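Local coordinates for protein lectin (Colocasia esculenta, PDB 5T1X) that probably binds mannose-type glycans as a GNA-related lectin of taro, at residues Q31-L36 and N48-G53. Numbering follows the deposited sequence.
Sequences QGDCNL and NTHGNG
Asp33 meets the ring edge of His50 between two loops of the beta-prism II fold, where residues 31-36 open a sequence matching the QxDxNxVxY motif that binds mannose in GNA-related lectins, and probably serves so here. The two side chains cross at about a right angle, and the carboxylate and ring planes are 68° apart. His50 ND1 points its N-H in the ring plane at Asp33 OD2, 2.7 Å away and almost straight, arriving on the anti side of the carboxylate, somewhat out of its plane. The other oxygen, Asp33 OD1, is gripped from both faces of its plane, by Gln31 NE2 (3.1 Å) on one and Asn35 N on the other; the latter bond makes an Asx turn. Three donors thus fix the rotation of the carboxylate, while Gln31 OE1 is hydrogen-bonded to Tyr39 OH.

The main chain joins in where Gly51 N, in the type II turn 49-52, bonds to Asp33 O (2.8 Å). Thr49 has OG1 between its backbone N and carbonyl carbon (chi1 54°), which brings Thr49 OG1 to Cys34 O at 2.6 Å. Thr49 N reaches Asn35 OD1 from above the amide plane, at 3.0 Å; Ser47 OG bonds to both Asn35 OD1 and Thr49 OG1, and Asn35 ND2 to Gln46 OE1. Cys34, disulfide-bonded to Cys56, packs against Gly53. Gly53 O takes a hydrogen from a water that also donates to Gly32 O.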
loop_
_atom_site.group_PDB
_atom_site.type_symbol
_atom_site.label_atom_id
_atom_site.label_comp_id
_atom_site.label_asym_id
_atom_site.label_seq_id
_atom_site.Cartn_x
_atom_site.Cartn_y
_atom_site.Cartn_z
ATOM N N GLN B 31 -15.664 -1.922 -12.969
ATOM C CA GLN B 31 -16.340 -1.727 -14.240
ATOM C C GLN B 31 -17.754 -1.172 -14.132
ATOM O O GLN B 31 -18.415 -1.309 -13.101
ATOM C CB GLN B 31 -16.360 -3.026 -15.040
ATOM C CG GLN B 31 -14.971 -3.618 -15.217
ATOM C CD GLN B 31 -14.939 -4.841 -16.071
ATOM O OE1 GLN B 31 -13.874 -5.216 -16.549
ATOM N NE2 GLN B 31 -16.082 -5.512 -16.261
ATOM N N GLY B 32 -18.205 -0.594 -15.247
ATOM C CA GLY B 32 -19.542 -0.031 -15.406
ATOM C C GLY B 32 -20.657 -1.056 -15.360
ATOM O O GLY B 32 -21.824 -0.671 -15.278
ATOM N N ASP B 33 -20.317 -2.371 -15.417
ATOM C CA ASP B 33 -21.310 -3.450 -15.341
ATOM C C ASP B 33 -21.436 -4.020 -13.909
ATOM O O ASP B 33 -22.010 -5.092 -13.732
ATOM C CB ASP B 33 -20.969 -4.580 -16.324
ATOM C CG ASP B 33 -19.722 -5.356 -15.959
ATOM O OD1 ASP B 33 -18.876 -4.810 -15.231
ATOM O OD2 ASP B 33 -19.584 -6.496 -16.422
ATOM N N CYS B 34 -20.889 -3.296 -12.907
ATOM C CA CYS B 34 -20.923 -3.614 -11.478
ATOM C C CYS B 34 -19.974 -4.771 -11.115
ATOM O O CYS B 34 -20.033 -5.275 -9.990
ATOM C CB CYS B 34 -22.350 -3.887 -10.999
ATOM S SG CYS B 34 -22.609 -3.554 -9.240
ATOM N N ASN B 35 -19.050 -5.120 -12.018
ATOM C CA ASN B 35 -18.086 -6.173 -11.763
ATOM C C ASN B 35 -16.710 -5.597 -11.470
ATOM O O ASN B 35 -16.221 -4.762 -12.233
ATOM C CB ASN B 35 -18.001 -7.112 -12.973
ATOM C CG ASN B 35 -17.534 -8.507 -12.647
ATOM O OD1 ASN B 35 -17.647 -9.000 -11.516
ATOM N ND2 ASN B 35 -17.075 -9.206 -13.660
ATOM N N LEU B 36 -16.097 -6.030 -10.364
ATOM C CA LEU B 36 -14.726 -5.648 -9.997
ATOM C C LEU B 36 -13.813 -6.718 -10.568
ATOM O O LEU B 36 -13.987 -7.897 -10.247
ATOM C CB LEU B 36 -14.557 -5.504 -8.478
ATOM C CG LEU B 36 -13.134 -5.233 -7.978
ATOM C CD1 LEU B 36 -12.649 -3.816 -8.383
ATOM C CD2 LEU B 36 -13.072 -5.426 -6.465
ATOM N N ASN B 48 -17.594 -11.323 -9.596
ATOM C CA ASN B 48 -18.710 -12.095 -10.193
ATOM C C ASN B 48 -20.049 -11.404 -9.897
ATOM O O ASN B 48 -21.009 -12.034 -9.441
ATOM C CB ASN B 48 -18.706 -13.570 -9.698
ATOM C CG ASN B 48 -19.722 -14.455 -10.369
ATOM O OD1 ASN B 48 -20.076 -14.261 -11.533
ATOM N ND2 ASN B 48 -20.275 -15.396 -9.614
ATOM N N THR B 49 -20.098 -10.086 -10.135
ATOM C CA THR B 49 -21.289 -9.305 -9.832
ATOM C C THR B 49 -21.784 -8.520 -11.063
ATOM O O THR B 49 -22.495 -7.523 -10.918
ATOM C CB THR B 49 -21.024 -8.421 -8.603
ATOM O OG1 THR B 49 -19.856 -7.636 -8.825
ATOM C CG2 THR B 49 -20.846 -9.241 -7.320
ATOM N N HIS B 50 -21.479 -9.021 -12.274
ATOM C CA HIS B 50 -21.969 -8.436 -13.523
ATOM C C HIS B 50 -23.502 -8.298 -13.482
ATOM O O HIS B 50 -24.206 -9.275 -13.191
ATOM C CB HIS B 50 -21.553 -9.310 -14.725
ATOM C CG HIS B 50 -22.262 -8.977 -16.007
ATOM N ND1 HIS B 50 -21.779 -8.011 -16.869
ATOM C CD2 HIS B 50 -23.372 -9.530 -16.552
ATOM C CE1 HIS B 50 -22.624 -7.976 -17.889
ATOM N NE2 HIS B 50 -23.600 -8.872 -17.743
ATOM N N GLY B 51 -23.985 -7.085 -13.743
ATOM C CA GLY B 51 -25.407 -6.750 -13.804
ATOM C C GLY B 51 -26.185 -6.776 -12.501
ATOM O O GLY B 51 -27.415 -6.639 -12.524
ATOM N N ASN B 52 -25.483 -6.910 -11.353
ATOM C CA ASN B 52 -26.116 -7.034 -10.036
ATOM C C ASN B 52 -26.664 -5.719 -9.491
ATOM O O ASN B 52 -27.469 -5.738 -8.552
ATOM C CB ASN B 52 -25.164 -7.669 -9.030
ATOM C CG ASN B 52 -25.044 -9.174 -9.202
ATOM O OD1 ASN B 52 -25.463 -9.751 -10.212
ATOM N ND2 ASN B 52 -24.511 -9.852 -8.204
ATOM N N GLY B 53 -26.267 -4.610 -10.099
ATOM C CA GLY B 53 -26.749 -3.290 -9.704
ATOM C C GLY B 53 -26.396 -2.236 -10.729
ATOM O O GLY B 53 -25.647 -2.515 -11.664
HETATM O O HOH W 1 -24.085 -1.295 -13.745
#